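Local coordinates for guanine nucleotide exchange factor SRM1 (Saccharomyces cerevisiae, PDB 3OF7), which promotes exchange of GDP for GTP on the small GTPases Gsp1 and Gsp2, binds chromatin, and controls RNA metabolism and nuclear transport, at residues A[180-185]-A[243-248]; A[200-205]-A[224-229]; A[231-236]-A[265-270]; A[236-241]-A[250-255]; A[269-272]-A[278-281]. One frame throughout, in Å; residues are numbered along the deposited sequence.

Contact 1 (A[180-185]-A[243-248]); sequences GILGFY and RFRLKT
Leu182 meets Arg245 and Leu246 where two neighbouring blades of the RCC1-type beta-propeller touch at the surface, a strand of the third RCC1 repeat lying against a loop of the fourth. The link is made by van der Waals contact alone; no hydrogen bond or salt bridge spans it. Leu182 buries the most area. Its CG lies anti to the backbone N (chi1 180°), which carries both methyls toward the loop. There CD1 sits over one face of the Arg245 guanidinium, 4.0 Å from Arg245 NH2, so one face of the flat cation meets methyl carbon near its rim, while its N-H groups point to polar partners. Those partners lie outside the two segments: Arg245 NH1 forms a salt bridge with Glu242, and NH2 is hydrogen-bonded to Asn230 OD1. The Arg245 chain, bent at chi3, thus has its end fixed independently of the leucine. Leu182 and Leu246 run past each other in opposite directions, and Leu182 CD1 comes to 3.9 Å from Leu246 CD2. At Leu182 and Gly183, both facing Phe175, the strand forms a classic beta bulge, and just ahead of Gly183 Leu246 CD2 lies 3.4 Å from Leu182 O.

Contact 2 (A[200-205]-A[224-229]); sequences TFSKYN and MVFAWG
Phe201 and Phe226 form a T-shaped (edge-to-face) pair that fastens the loop 200-205 onto strand 225-229 of the propeller. The evidence is the 5.2 Å between ring centroids together with planes inclined at 67°, Phe201 offering the edge and Phe226 the face. With CG held between the backbone N and the carbonyl carbon (chi1 50°), the Phe201 ring is folded toward the strand, and its CD1 comes to rest 3.7 Å from Phe226 CD2, toward the rim of the face. The backbone of the same residue also takes part, since Phe201 O lies 3.3 Å from Phe226 CE2. Next along the loop, Ser202 brings CB to 3.7 Å from Phe226 CZ, so the far end of that ring meets Ser202 CB and the Phe201 carbonyl, its root the Phe201 ring. The Ser202 hydroxyl is engaged twice: OG accepts from Tyr204 N at 3.0 Å with an N-H...O angle of 164°, closing an ST turn, and it is hydrogen-bonded to Asp220 OD2. This turn bends the loop directly after the contact, before the chain enters strand 206-211 by way of Tyr204 and Asn205. Strand 225-229 is flanked in its four-stranded antiparallel sheet by strands 215-220 and 252-253; Phe218 of the former also meets the Phe201 ring, and Pro253 of the latter touches Phe226.

Contact 3 (A[231-236]-A[265-270]); sequences GQQNQL and GENHCF
Gln233 crosses the side chain of Asn267 at a slant, their amide planes 41° apart, while Gln235 runs alongside Asn267 and points the same way with its amide turned by 69°. The aliphatic parts touch, Gln233 CG lying 3.9 Å from Asn267 CB. Both glutamines belong to a compact loop with a type I beta turn from Gly231 to Asn234, and they lock onto each other. Gln235 NE2 donates to Gln233 OE1 in a fairly straight bond of 2.9 Å, meeting the oxygen in its carbonyl plane. In return, Gln235 OE1 receives Gln233 N on a lone pair at 2.7 Å. A chi1 of 56° and a bend at chi2 fold the Gln235 chain back to make this pairing possible. Replacing Gln233 by an alanine would probably leave Gln235 NE2 without this acceptor, its amide less firmly fixed, and open a gap beside Asn267. Further along, Cys269 SG approaches Gln235 O at 3.8 Å. The contact is buried in the propeller: the loop follows strand 225-229 of one sheet and packs on the start of strand 268-273 in the next, with His215 of strand 215-220 touching Gln235 and Cys269, and Leu300 of strand 300-302 touching Gln233.

Contact 4 (A[236-241]-A[250-255]); sequences LGRKVM and DPRPFG
Phe254 lies against the backbone of Leu236 and Gly237, and this is the tight half of the contact. One face of its ring is covered by the peptide joining the two residues: Leu236 O stands 3.2 Å from Phe254 CD2, and Gly237 CA is 3.6 Å from Phe254 CD1. The fit depends on Gly237 having no side chain, since a CB on Gly237 would fall 2.1 Å from Phe254 CD1, a clash; its positive phi of 74° points to the same residue type. At the root of the ring, Phe254 CB also touches Gly237 O.

The other half is looser, at the surface and bridged by water. Arg238, extended from CG to NE, crosses Arg252 so that Arg252 CD lies over one face of the Arg238 guanidinium, 3.6 Å from Arg238 NH2. The guanidinium planes are 34° apart, and the proximity of the two positive charges is probably eased by Asp250: Arg252 NH2 forms a salt bridge with Asp250 OD1 at 3.2 Å, in which Asp250 OD1 offers its syn lone pair and lies in the Arg252 guanidinium plane. Two waters sit at the edge of the Arg238 group. One accepts from Arg238 NE at 2.9 Å and donates to both Leu236 O and Arg252 O, joining the segments where no direct hydrogen bond does; the other lies between Arg238 NH2 and Asp250 O.

The short, weakly bonded strand 252-253 lies at one edge of its four-stranded propeller sheet and pairs with 225-229 through Arg252 and Ala227. Phe254 packs on Val225 of that strand and reaches Trp281 in strand 278-281 of the next sheet.

Contact 5 (A[269-272]-A[278-281]); sequences CFAL and LVSW
Strands 269-272 and 278-281 run antiparallel, their directions 158° apart and their axes 4.7 Å from each other, as the two arms of a beta hairpin. Cys269-Trp281 and Ala271-Val279 are the hydrogen-bonded pairs; Phe270-Ser280 and Leu272-Leu278 are non-hydrogen-bonded. The bond from Val279 N to Ala271 O is nearly straight (2.9 Å, 173°), whereas that from Trp281 N to Cys269 O is longer at 3.2 Å.

On the face carrying Cys269, Ala271, Val279 and Trp281, the indole dominates. With chi1 at 66° it folds back across the hairpin, placing Cys269 CB over its six-membered ring in a CH-pi contact 3.5 Å from the centroid, while Cys269 SG lies obliquely off the five-membered ring. Ala271 CB meets the indole edge in plane, 3.9 Å from Trp281 CZ3. A serine in place of Trp281 would probably uncover Cys269 and Ala271 and leave Gln235 O, the acceptor of the indole NE1, without its donor. Across the sheet, Phe270 CD1 packs on Leu278 CD1 at 4.1 Å.

The hairpin forms the middle of a four-stranded propeller sheet between strands 259-264 and 304-306; its Trp281 face meets Leu217 of strand 215-220, its Phe270 face Ile318 of strand 315-320.

Overall arrangement
From the N terminus, contact 1 opens at strand 180-183 and closes at 243-248, joining the third and fourth RCC1 repeats. Contact 2 is nested within that loop and fastens 200-205 to strand 225-229. Contacts 3 and 4 both cross contact 1, since each starts inside its loop and ends beyond it; contact 4, closing at 250-255, is itself nested within contact 3, and the two share Leu236. Contact 5 begins on strand 268-273, where contact 3 ends, and closes the short hairpin with strand 278-281. Contacts 2 and 4 meet in the sheet of strands 225-229 and 252-253. Trp281 links contact 5 to both contacts 3 and 4, tying this sheet to the next.

Contact 1 (A[180-185]-A[243-248])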
# COMPACT_ATOMS: atom_id res chain seq x y z
N GLY A 180 -8.08 -17.79 -11.23
CA GLY A 180 -6.77 -17.98 -11.85
C GLY A 180 -6.22 -16.69 -12.40
O GLY A 180 -6.48 -15.61 -11.87
N ILE A 181 -5.46 -16.80 -13.49
CA ILE A 181 -4.91 -15.62 -14.17
C ILE A 181 -5.97 -15.02 -15.09
O ILE A 181 -6.56 -15.74 -15.92
CB ILE A 181 -3.60 -15.97 -14.93
CG1 ILE A 181 -2.52 -16.39 -13.93
CG2 ILE A 181 -3.12 -14.78 -15.81
CD1 ILE A 181 -1.37 -17.20 -14.52
N LEU A 182 -6.26 -13.73 -14.91
CA LEU A 182 -7.11 -13.00 -15.85
C LEU A 182 -6.27 -12.65 -17.07
O LEU A 182 -6.57 -13.09 -18.19
CB LEU A 182 -7.73 -11.75 -15.22
CG LEU A 182 -8.66 -10.87 -16.08
CD1 LEU A 182 -9.73 -11.71 -16.80
CD2 LEU A 182 -9.31 -9.75 -15.27
N GLY A 183 -5.19 -11.90 -16.84
CA GLY A 183 -4.30 -11.46 -17.92
C GLY A 183 -3.68 -10.12 -17.59
O GLY A 183 -3.87 -9.58 -16.49
N PHE A 184 -2.94 -9.57 -18.54
CA PHE A 184 -2.23 -8.32 -18.31
C PHE A 184 -2.83 -7.18 -19.13
O PHE A 184 -3.29 -6.18 -18.57
CB PHE A 184 -0.73 -8.51 -18.59
CG PHE A 184 0.08 -7.24 -18.48
CD1 PHE A 184 0.41 -6.71 -17.23
CD2 PHE A 184 0.55 -6.59 -19.63
CE1 PHE A 184 1.18 -5.54 -17.12
CE2 PHE A 184 1.31 -5.43 -19.54
CZ PHE A 184 1.63 -4.90 -18.28
N TYR A 185 -2.82 -7.32 -20.46
CA TYR A 185 -3.35 -6.25 -21.32
C TYR A 185 -4.29 -6.80 -22.39
O TYR A 185 -3.88 -7.58 -23.24
CB TYR A 185 -2.20 -5.46 -21.95
CG TYR A 185 -2.63 -4.12 -22.52
CD1 TYR A 185 -2.92 -3.98 -23.87
CD2 TYR A 185 -2.72 -2.99 -21.70
CE1 TYR A 185 -3.31 -2.76 -24.41
CE2 TYR A 185 -3.11 -1.75 -22.23
CZ TYR A 185 -3.40 -1.65 -23.59
OH TYR A 185 -3.78 -0.45 -24.14
N ARG A 243 -17.73 -11.80 -20.83
CA ARG A 243 -17.11 -11.83 -22.16
C ARG A 243 -16.41 -10.53 -22.55
O ARG A 243 -15.76 -10.48 -23.59
CB ARG A 243 -18.11 -12.27 -23.24
CG ARG A 243 -19.14 -11.22 -23.63
CD ARG A 243 -20.12 -11.84 -24.62
NE ARG A 243 -21.15 -10.90 -25.05
CZ ARG A 243 -22.28 -10.68 -24.38
NH1 ARG A 243 -22.51 -11.31 -23.23
NH2 ARG A 243 -23.17 -9.81 -24.86
N PHE A 244 -16.54 -9.49 -21.72
CA PHE A 244 -15.86 -8.21 -21.95
C PHE A 244 -14.66 -7.98 -21.01
O PHE A 244 -14.01 -6.93 -21.08
CB PHE A 244 -16.86 -7.04 -21.86
CG PHE A 244 -17.98 -7.10 -22.88
CD1 PHE A 244 -17.73 -6.77 -24.21
CD2 PHE A 244 -19.26 -7.49 -22.52
CE1 PHE A 244 -18.76 -6.82 -25.17
CE2 PHE A 244 -20.29 -7.55 -23.46
CZ PHE A 244 -20.04 -7.22 -24.79
N ARG A 245 -14.36 -8.96 -20.17
CA ARG A 245 -13.27 -8.84 -19.18
C ARG A 245 -11.87 -8.73 -19.79
O ARG A 245 -11.00 -8.10 -19.20
CB ARG A 245 -13.33 -9.98 -18.16
CG ARG A 245 -14.52 -9.86 -17.22
CD ARG A 245 -14.65 -11.07 -16.33
NE ARG A 245 -13.62 -11.11 -15.29
CZ ARG A 245 -13.19 -12.23 -14.72
NH1 ARG A 245 -13.67 -13.41 -15.09
NH2 ARG A 245 -12.25 -12.17 -13.78
N LEU A 246 -11.66 -9.33 -20.95
CA LEU A 246 -10.37 -9.19 -21.62
C LEU A 246 -10.40 -8.08 -22.68
O LEU A 246 -9.42 -7.35 -22.84
CB LEU A 246 -9.89 -10.51 -22.22
CG LEU A 246 -9.42 -11.59 -21.24
CD1 LEU A 246 -9.04 -12.88 -21.97
CD2 LEU A 246 -8.26 -11.11 -20.38
N LYS A 247 -11.53 -7.95 -23.39
CA LYS A 247 -11.70 -6.89 -24.38
C LYS A 247 -11.45 -5.51 -23.78
O LYS A 247 -10.95 -4.61 -24.46
CB LYS A 247 -13.09 -6.95 -25.01
CG LYS A 247 -13.28 -8.08 -26.03
CD LYS A 247 -14.77 -8.22 -26.42
CE LYS A 247 -15.01 -9.48 -27.27
NZ LYS A 247 -16.47 -9.73 -27.50
N THR A 248 -11.78 -5.35 -22.49
CA THR A 248 -11.68 -4.06 -21.82
C THR A 248 -10.59 -4.02 -20.73
O THR A 248 -10.63 -3.15 -19.86
CB THR A 248 -13.04 -3.62 -21.21
OG1 THR A 248 -13.39 -4.48 -20.12
CG2 THR A 248 -14.16 -3.63 -22.27

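Contact 2 (A[200-205]-A[224-229])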
# COMPACT_ATOMS: atom_id res chain seq x y z
N THR A 200 -0.79 5.24 -24.09
CA THR A 200 -1.39 6.44 -23.52
C THR A 200 -2.90 6.32 -23.43
O THR A 200 -3.56 5.89 -24.37
CB THR A 200 -0.99 7.68 -24.37
OG1 THR A 200 0.44 7.68 -24.52
CG2 THR A 200 -1.42 8.97 -23.70
N PHE A 201 -3.46 6.67 -22.27
CA PHE A 201 -4.89 6.53 -22.05
C PHE A 201 -5.50 7.81 -21.53
O PHE A 201 -6.65 7.83 -21.09
CB PHE A 201 -5.21 5.33 -21.15
CG PHE A 201 -4.40 5.28 -19.87
CD1 PHE A 201 -4.85 5.93 -18.72
CD2 PHE A 201 -3.19 4.59 -19.82
CE1 PHE A 201 -4.10 5.89 -17.54
CE2 PHE A 201 -2.44 4.54 -18.64
CZ PHE A 201 -2.90 5.19 -17.50
N SER A 202 -4.73 8.89 -21.59
CA SER A 202 -5.24 10.21 -21.24
C SER A 202 -4.54 11.31 -22.04
O SER A 202 -3.41 11.13 -22.51
CB SER A 202 -5.08 10.48 -19.74
OG SER A 202 -5.50 11.79 -19.41
N LYS A 203 -5.22 12.44 -22.17
CA LYS A 203 -4.64 13.64 -22.80
C LYS A 203 -3.78 14.40 -21.78
O LYS A 203 -3.10 15.37 -22.12
CB LYS A 203 -5.75 14.55 -23.33
CG LYS A 203 -6.63 13.91 -24.41
N TYR A 204 -3.82 13.95 -20.53
CA TYR A 204 -3.07 14.57 -19.45
C TYR A 204 -2.04 13.60 -18.89
O TYR A 204 -2.17 12.38 -19.05
CB TYR A 204 -4.02 15.03 -18.34
CG TYR A 204 -4.94 16.13 -18.78
CD1 TYR A 204 -6.17 15.83 -19.38
CD2 TYR A 204 -4.59 17.47 -18.61
CE1 TYR A 204 -7.03 16.85 -19.79
CE2 TYR A 204 -5.45 18.49 -19.02
CZ TYR A 204 -6.66 18.17 -19.62
OH TYR A 204 -7.51 19.18 -20.02
N ASN A 205 -1.01 14.13 -18.24
CA ASN A 205 -0.01 13.30 -17.59
C ASN A 205 -0.60 12.58 -16.39
O ASN A 205 -1.43 13.13 -15.66
CB ASN A 205 1.18 14.15 -17.12
CG ASN A 205 2.17 14.47 -18.24
OD1 ASN A 205 1.97 14.11 -19.40
ND2 ASN A 205 3.25 15.14 -17.88
N MET A 224 -9.02 13.10 -13.40
CA MET A 224 -9.74 11.91 -13.87
C MET A 224 -9.07 10.67 -13.29
O MET A 224 -7.84 10.59 -13.21
CB MET A 224 -9.75 11.86 -15.40
CG MET A 224 -10.67 10.79 -16.02
SD MET A 224 -12.44 11.15 -15.94
CE MET A 224 -12.61 12.33 -17.29
N VAL A 225 -9.89 9.71 -12.86
CA VAL A 225 -9.39 8.42 -12.34
C VAL A 225 -9.60 7.32 -13.37
O VAL A 225 -10.65 7.24 -14.01
CB VAL A 225 -10.10 8.01 -11.03
CG1 VAL A 225 -9.45 6.75 -10.42
CG2 VAL A 225 -10.08 9.15 -10.03
N PHE A 226 -8.59 6.48 -13.53
CA PHE A 226 -8.63 5.34 -14.43
C PHE A 226 -8.39 4.08 -13.63
O PHE A 226 -7.64 4.10 -12.66
CB PHE A 226 -7.55 5.47 -15.50
CG PHE A 226 -7.66 6.72 -16.31
CD1 PHE A 226 -7.15 7.92 -15.82
CD2 PHE A 226 -8.31 6.72 -17.54
CE1 PHE A 226 -7.27 9.10 -16.56
CE2 PHE A 226 -8.43 7.89 -18.28
CZ PHE A 226 -7.91 9.08 -17.80
N ALA A 227 -9.02 2.99 -14.05
CA ALA A 227 -8.83 1.71 -13.38
C ALA A 227 -8.48 0.63 -14.39
O ALA A 227 -8.88 0.71 -15.56
CB ALA A 227 -10.07 1.35 -12.58
N TRP A 228 -7.70 -0.35 -13.94
CA TRP A 228 -7.18 -1.42 -14.80
C TRP A 228 -6.99 -2.69 -13.98
O TRP A 228 -6.37 -2.66 -12.91
CB TRP A 228 -5.85 -0.95 -15.41
CG TRP A 228 -5.11 -1.91 -16.34
CD1 TRP A 228 -5.64 -2.88 -17.15
CD2 TRP A 228 -3.70 -1.91 -16.58
NE1 TRP A 228 -4.63 -3.51 -17.86
CE2 TRP A 228 -3.43 -2.93 -17.53
CE3 TRP A 228 -2.62 -1.16 -16.07
CZ2 TRP A 228 -2.14 -3.22 -17.98
CZ3 TRP A 228 -1.34 -1.45 -16.52
CH2 TRP A 228 -1.10 -2.47 -17.46
N GLY A 229 -7.52 -3.81 -14.49
CA GLY A 229 -7.29 -5.12 -13.88
C GLY A 229 -8.56 -5.90 -13.66
O GLY A 229 -9.55 -5.73 -14.39

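Contact 3 (A[231-236]-A[265-270])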
# COMPACT_ATOMS: atom_id res chain seq x y z
N GLY A 231 -12.12 -6.98 -12.11
CA GLY A 231 -13.26 -6.13 -11.79
C GLY A 231 -14.42 -6.84 -11.11
O GLY A 231 -15.52 -6.29 -11.04
N GLN A 232 -14.17 -8.04 -10.60
CA GLN A 232 -15.24 -8.88 -10.03
C GLN A 232 -15.90 -8.30 -8.77
O GLN A 232 -17.00 -8.71 -8.40
CB GLN A 232 -14.71 -10.28 -9.72
CG GLN A 232 -14.23 -11.04 -10.94
CD GLN A 232 -13.57 -12.36 -10.60
OE1 GLN A 232 -12.58 -12.41 -9.85
NE2 GLN A 232 -14.10 -13.45 -11.15
N GLN A 233 -15.21 -7.36 -8.12
CA GLN A 233 -15.72 -6.71 -6.91
C GLN A 233 -16.13 -5.26 -7.17
O GLN A 233 -16.24 -4.47 -6.22
CB GLN A 233 -14.68 -6.78 -5.78
CG GLN A 233 -14.41 -8.17 -5.21
CD GLN A 233 -13.51 -9.03 -6.11
OE1 GLN A 233 -12.58 -8.53 -6.74
NE2 GLN A 233 -13.80 -10.32 -6.15
N ASN A 234 -16.36 -4.91 -8.43
CA ASN A 234 -16.72 -3.54 -8.83
C ASN A 234 -15.61 -2.51 -8.57
O ASN A 234 -15.87 -1.31 -8.48
CB ASN A 234 -18.03 -3.09 -8.18
CG ASN A 234 -19.20 -3.10 -9.15
OD1 ASN A 234 -19.35 -2.19 -9.97
ND2 ASN A 234 -20.04 -4.11 -9.05
N GLN A 235 -14.37 -2.99 -8.46
CA GLN A 235 -13.25 -2.08 -8.15
C GLN A 235 -12.92 -1.14 -9.31
O GLN A 235 -12.29 -0.09 -9.10
CB GLN A 235 -12.00 -2.84 -7.67
CG GLN A 235 -11.47 -3.91 -8.62
CD GLN A 235 -12.08 -5.28 -8.32
OE1 GLN A 235 -13.26 -5.51 -8.57
NE2 GLN A 235 -11.26 -6.19 -7.80
N LEU A 236 -13.34 -1.50 -10.52
CA LEU A 236 -13.03 -0.69 -11.70
C LEU A 236 -14.03 0.45 -11.90
O LEU A 236 -13.90 1.23 -12.85
CB LEU A 236 -12.93 -1.56 -12.98
CG LEU A 236 -12.01 -2.79 -13.01
CD1 LEU A 236 -12.19 -3.55 -14.31
CD2 LEU A 236 -10.52 -2.47 -12.77
N GLY A 265 -7.51 -0.15 -1.27
CA GLY A 265 -7.34 -1.42 -0.57
C GLY A 265 -7.25 -2.54 -1.60
O GLY A 265 -7.02 -2.28 -2.79
N GLU A 266 -7.44 -3.79 -1.16
CA GLU A 266 -7.29 -4.91 -2.08
C GLU A 266 -8.36 -4.89 -3.18
O GLU A 266 -8.03 -4.95 -4.37
CB GLU A 266 -7.29 -6.24 -1.31
CG GLU A 266 -6.02 -6.40 -0.48
CD GLU A 266 -5.76 -7.81 -0.01
OE1 GLU A 266 -6.51 -8.75 -0.37
OE2 GLU A 266 -4.77 -7.99 0.73
N ASN A 267 -9.62 -4.78 -2.77
CA ASN A 267 -10.76 -4.82 -3.69
C ASN A 267 -11.73 -3.66 -3.48
O ASN A 267 -12.87 -3.69 -3.95
CB ASN A 267 -11.49 -6.16 -3.54
CG ASN A 267 -10.61 -7.35 -3.89
OD1 ASN A 267 -9.97 -7.38 -4.94
ND2 ASN A 267 -10.58 -8.34 -3.00
N HIS A 268 -11.27 -2.63 -2.77
CA HIS A 268 -12.05 -1.40 -2.59
C HIS A 268 -11.12 -0.21 -2.73
O HIS A 268 -9.89 -0.34 -2.60
CB HIS A 268 -12.79 -1.38 -1.25
CG HIS A 268 -11.89 -1.42 -0.05
ND1 HIS A 268 -11.81 -0.37 0.85
CD2 HIS A 268 -11.05 -2.37 0.41
CE1 HIS A 268 -10.96 -0.68 1.81
NE2 HIS A 268 -10.48 -1.89 1.56
N CYS A 269 -11.70 0.96 -2.98
CA CYS A 269 -10.92 2.11 -3.43
C CYS A 269 -11.42 3.41 -2.82
O CYS A 269 -12.56 3.50 -2.37
CB CYS A 269 -11.00 2.21 -4.95
SG CYS A 269 -10.61 0.69 -5.83
N PHE A 270 -10.55 4.41 -2.82
CA PHE A 270 -10.86 5.73 -2.29
C PHE A 270 -10.44 6.82 -3.26
O PHE A 270 -9.41 6.70 -3.94
CB PHE A 270 -10.16 5.95 -0.96
CG PHE A 270 -10.68 5.09 0.14
CD1 PHE A 270 -11.76 5.51 0.91
CD2 PHE A 270 -10.11 3.84 0.38
CE1 PHE A 270 -12.26 4.71 1.91
CE2 PHE A 270 -10.61 3.03 1.39
CZ PHE A 270 -11.68 3.46 2.15

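Contact 4 (A[236-241]-A[250-255])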
# COMPACT_ATOMS: atom_id res chain seq x y z
N LEU A 236 -13.34 -1.50 -10.52
CA LEU A 236 -13.03 -0.69 -11.70
C LEU A 236 -14.03 0.45 -11.90
O LEU A 236 -13.90 1.23 -12.85
CB LEU A 236 -12.93 -1.56 -12.98
CG LEU A 236 -12.01 -2.79 -13.01
CD1 LEU A 236 -12.19 -3.55 -14.31
CD2 LEU A 236 -10.52 -2.47 -12.77
N GLY A 237 -15.00 0.56 -11.00
CA GLY A 237 -16.02 1.61 -11.05
C GLY A 237 -17.07 1.41 -12.14
O GLY A 237 -17.83 2.33 -12.45
N ARG A 238 -17.08 0.21 -12.72
CA ARG A 238 -18.05 -0.18 -13.75
C ARG A 238 -18.24 -1.69 -13.65
O ARG A 238 -17.31 -2.42 -13.29
CB ARG A 238 -17.56 0.22 -15.15
CG ARG A 238 -16.24 -0.44 -15.58
CD ARG A 238 -15.65 0.16 -16.85
NE ARG A 238 -14.30 -0.37 -17.09
CZ ARG A 238 -14.04 -1.44 -17.84
NH1 ARG A 238 -15.02 -2.09 -18.45
NH2 ARG A 238 -12.79 -1.86 -17.98
N LYS A 239 -19.45 -2.16 -13.93
CA LYS A 239 -19.70 -3.60 -14.03
C LYS A 239 -19.08 -4.10 -15.33
O LYS A 239 -19.18 -3.45 -16.36
CB LYS A 239 -21.20 -3.90 -14.01
CG LYS A 239 -21.55 -5.37 -13.82
N VAL A 240 -18.39 -5.24 -15.28
CA VAL A 240 -17.82 -5.82 -16.49
C VAL A 240 -18.32 -7.25 -16.66
O VAL A 240 -17.96 -8.13 -15.90
CB VAL A 240 -16.27 -5.79 -16.50
CG1 VAL A 240 -15.74 -6.21 -17.86
CG2 VAL A 240 -15.73 -4.41 -16.13
N MET A 241 -19.17 -7.46 -17.67
CA MET A 241 -19.71 -8.79 -17.96
C MET A 241 -18.60 -9.71 -18.43
O MET A 241 -17.65 -9.26 -19.09
CB MET A 241 -20.83 -8.69 -19.02
CG MET A 241 -22.14 -8.10 -18.51
SD MET A 241 -23.47 -8.01 -19.77
CE MET A 241 -22.84 -9.16 -20.97
N ASP A 250 -7.76 -2.73 -19.98
CA ASP A 250 -6.82 -1.61 -20.16
C ASP A 250 -7.34 -0.42 -19.35
O ASP A 250 -8.54 -0.35 -19.08
CB ASP A 250 -6.63 -1.25 -21.64
CG ASP A 250 -7.93 -0.89 -22.33
OD1 ASP A 250 -8.63 -1.82 -22.79
OD2 ASP A 250 -8.26 0.31 -22.40
N PRO A 251 -6.45 0.52 -18.96
CA PRO A 251 -6.91 1.57 -18.04
C PRO A 251 -8.02 2.42 -18.65
O PRO A 251 -7.87 2.91 -19.77
CB PRO A 251 -5.64 2.41 -17.78
CG PRO A 251 -4.52 1.46 -18.06
CD PRO A 251 -5.01 0.62 -19.22
N ARG A 252 -9.11 2.58 -17.92
CA ARG A 252 -10.30 3.27 -18.40
C ARG A 252 -10.94 4.10 -17.31
O ARG A 252 -10.97 3.67 -16.15
CB ARG A 252 -11.32 2.24 -18.93
CG ARG A 252 -10.95 1.64 -20.27
CD ARG A 252 -11.81 0.43 -20.60
NE ARG A 252 -11.33 -0.26 -21.79
CZ ARG A 252 -12.03 -0.43 -22.90
NH1 ARG A 252 -13.27 0.03 -22.99
NH2 ARG A 252 -11.49 -1.07 -23.93
N PRO A 253 -11.48 5.28 -17.67
CA PRO A 253 -12.20 6.08 -16.69
C PRO A 253 -13.59 5.48 -16.45
O PRO A 253 -13.97 4.52 -17.10
CB PRO A 253 -12.30 7.46 -17.37
CG PRO A 253 -12.33 7.14 -18.84
CD PRO A 253 -11.53 5.87 -19.02
N PHE A 254 -14.31 6.04 -15.50
CA PHE A 254 -15.61 5.51 -15.11
C PHE A 254 -16.46 6.62 -14.52
O PHE A 254 -17.28 6.39 -13.62
CB PHE A 254 -15.45 4.31 -14.15
CG PHE A 254 -14.49 4.55 -13.01
CD1 PHE A 254 -14.95 4.98 -11.77
CD2 PHE A 254 -13.12 4.34 -13.17
CE1 PHE A 254 -14.07 5.21 -10.71
CE2 PHE A 254 -12.23 4.57 -12.12
CZ PHE A 254 -12.71 5.01 -10.88
N GLY A 255 -16.26 7.83 -15.03
CA GLY A 255 -17.08 8.98 -14.67
C GLY A 255 -16.71 9.66 -13.37
O GLY A 255 -17.46 10.51 -12.88
O HOH W 1 -12.72 1.34 -15.32
O HOH W 2 -10.30 -1.07 -17.22

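Contact 5 (A[269-272]-A[278-281])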
# COMPACT_ATOMS: atom_id res chain seq x y z
N CYS A 269 -11.70 0.96 -2.98
CA CYS A 269 -10.92 2.11 -3.43
C CYS A 269 -11.42 3.41 -2.82
O CYS A 269 -12.56 3.50 -2.37
CB CYS A 269 -11.00 2.21 -4.95
SG CYS A 269 -10.61 0.69 -5.83
N PHE A 270 -10.55 4.41 -2.82
CA PHE A 270 -10.86 5.73 -2.29
C PHE A 270 -10.44 6.82 -3.26
O PHE A 270 -9.41 6.70 -3.94
CB PHE A 270 -10.16 5.95 -0.96
CG PHE A 270 -10.68 5.09 0.14
CD1 PHE A 270 -11.76 5.51 0.91
CD2 PHE A 270 -10.11 3.84 0.38
CE1 PHE A 270 -12.26 4.71 1.91
CE2 PHE A 270 -10.61 3.03 1.39
CZ PHE A 270 -11.68 3.46 2.15
N ALA A 271 -11.24 7.88 -3.30
CA ALA A 271 -10.88 9.08 -4.04
C ALA A 271 -11.27 10.31 -3.22
O ALA A 271 -12.35 10.36 -2.63
CB ALA A 271 -11.54 9.10 -5.40
N LEU A 272 -10.36 11.28 -3.16
CA LEU A 272 -10.62 12.54 -2.47
C LEU A 272 -10.71 13.63 -3.53
O LEU A 272 -9.81 13.76 -4.36
CB LEU A 272 -9.50 12.84 -1.47
CG LEU A 272 -9.50 14.16 -0.68
CD1 LEU A 272 -10.67 14.23 0.29
CD2 LEU A 272 -8.17 14.30 0.08
N LEU A 278 -14.59 12.80 0.35
CA LEU A 278 -13.99 11.48 0.20
C LEU A 278 -15.06 10.47 -0.21
O LEU A 278 -16.09 10.34 0.46
CB LEU A 278 -13.32 11.04 1.51
CG LEU A 278 -12.61 9.68 1.57
CD1 LEU A 278 -11.49 9.62 0.54
CD2 LEU A 278 -12.08 9.41 2.98
N VAL A 279 -14.82 9.77 -1.32
CA VAL A 279 -15.72 8.71 -1.79
C VAL A 279 -15.01 7.35 -1.83
O VAL A 279 -13.78 7.29 -1.96
CB VAL A 279 -16.32 9.03 -3.21
CG1 VAL A 279 -17.24 10.26 -3.15
CG2 VAL A 279 -15.22 9.22 -4.24
N SER A 280 -15.79 6.28 -1.71
CA SER A 280 -15.25 4.93 -1.85
C SER A 280 -16.16 4.06 -2.71
O SER A 280 -17.35 4.36 -2.88
CB SER A 280 -15.06 4.28 -0.48
OG SER A 280 -16.26 4.31 0.26
N TRP A 281 -15.60 2.98 -3.25
CA TRP A 281 -16.36 1.99 -4.00
C TRP A 281 -15.67 0.63 -3.95
O TRP A 281 -14.50 0.53 -3.57
CB TRP A 281 -16.56 2.42 -5.46
CG TRP A 281 -15.30 2.48 -6.28
CD1 TRP A 281 -14.84 1.54 -7.16
CD2 TRP A 281 -14.33 3.54 -6.30
NE1 TRP A 281 -13.67 1.94 -7.72
CE2 TRP A 281 -13.32 3.16 -7.21
CE3 TRP A 281 -14.21 4.77 -5.64
CZ2 TRP A 281 -12.20 3.97 -7.49
CZ3 TRP A 281 -13.09 5.58 -5.90
CH2 TRP A 281 -12.11 5.17 -6.83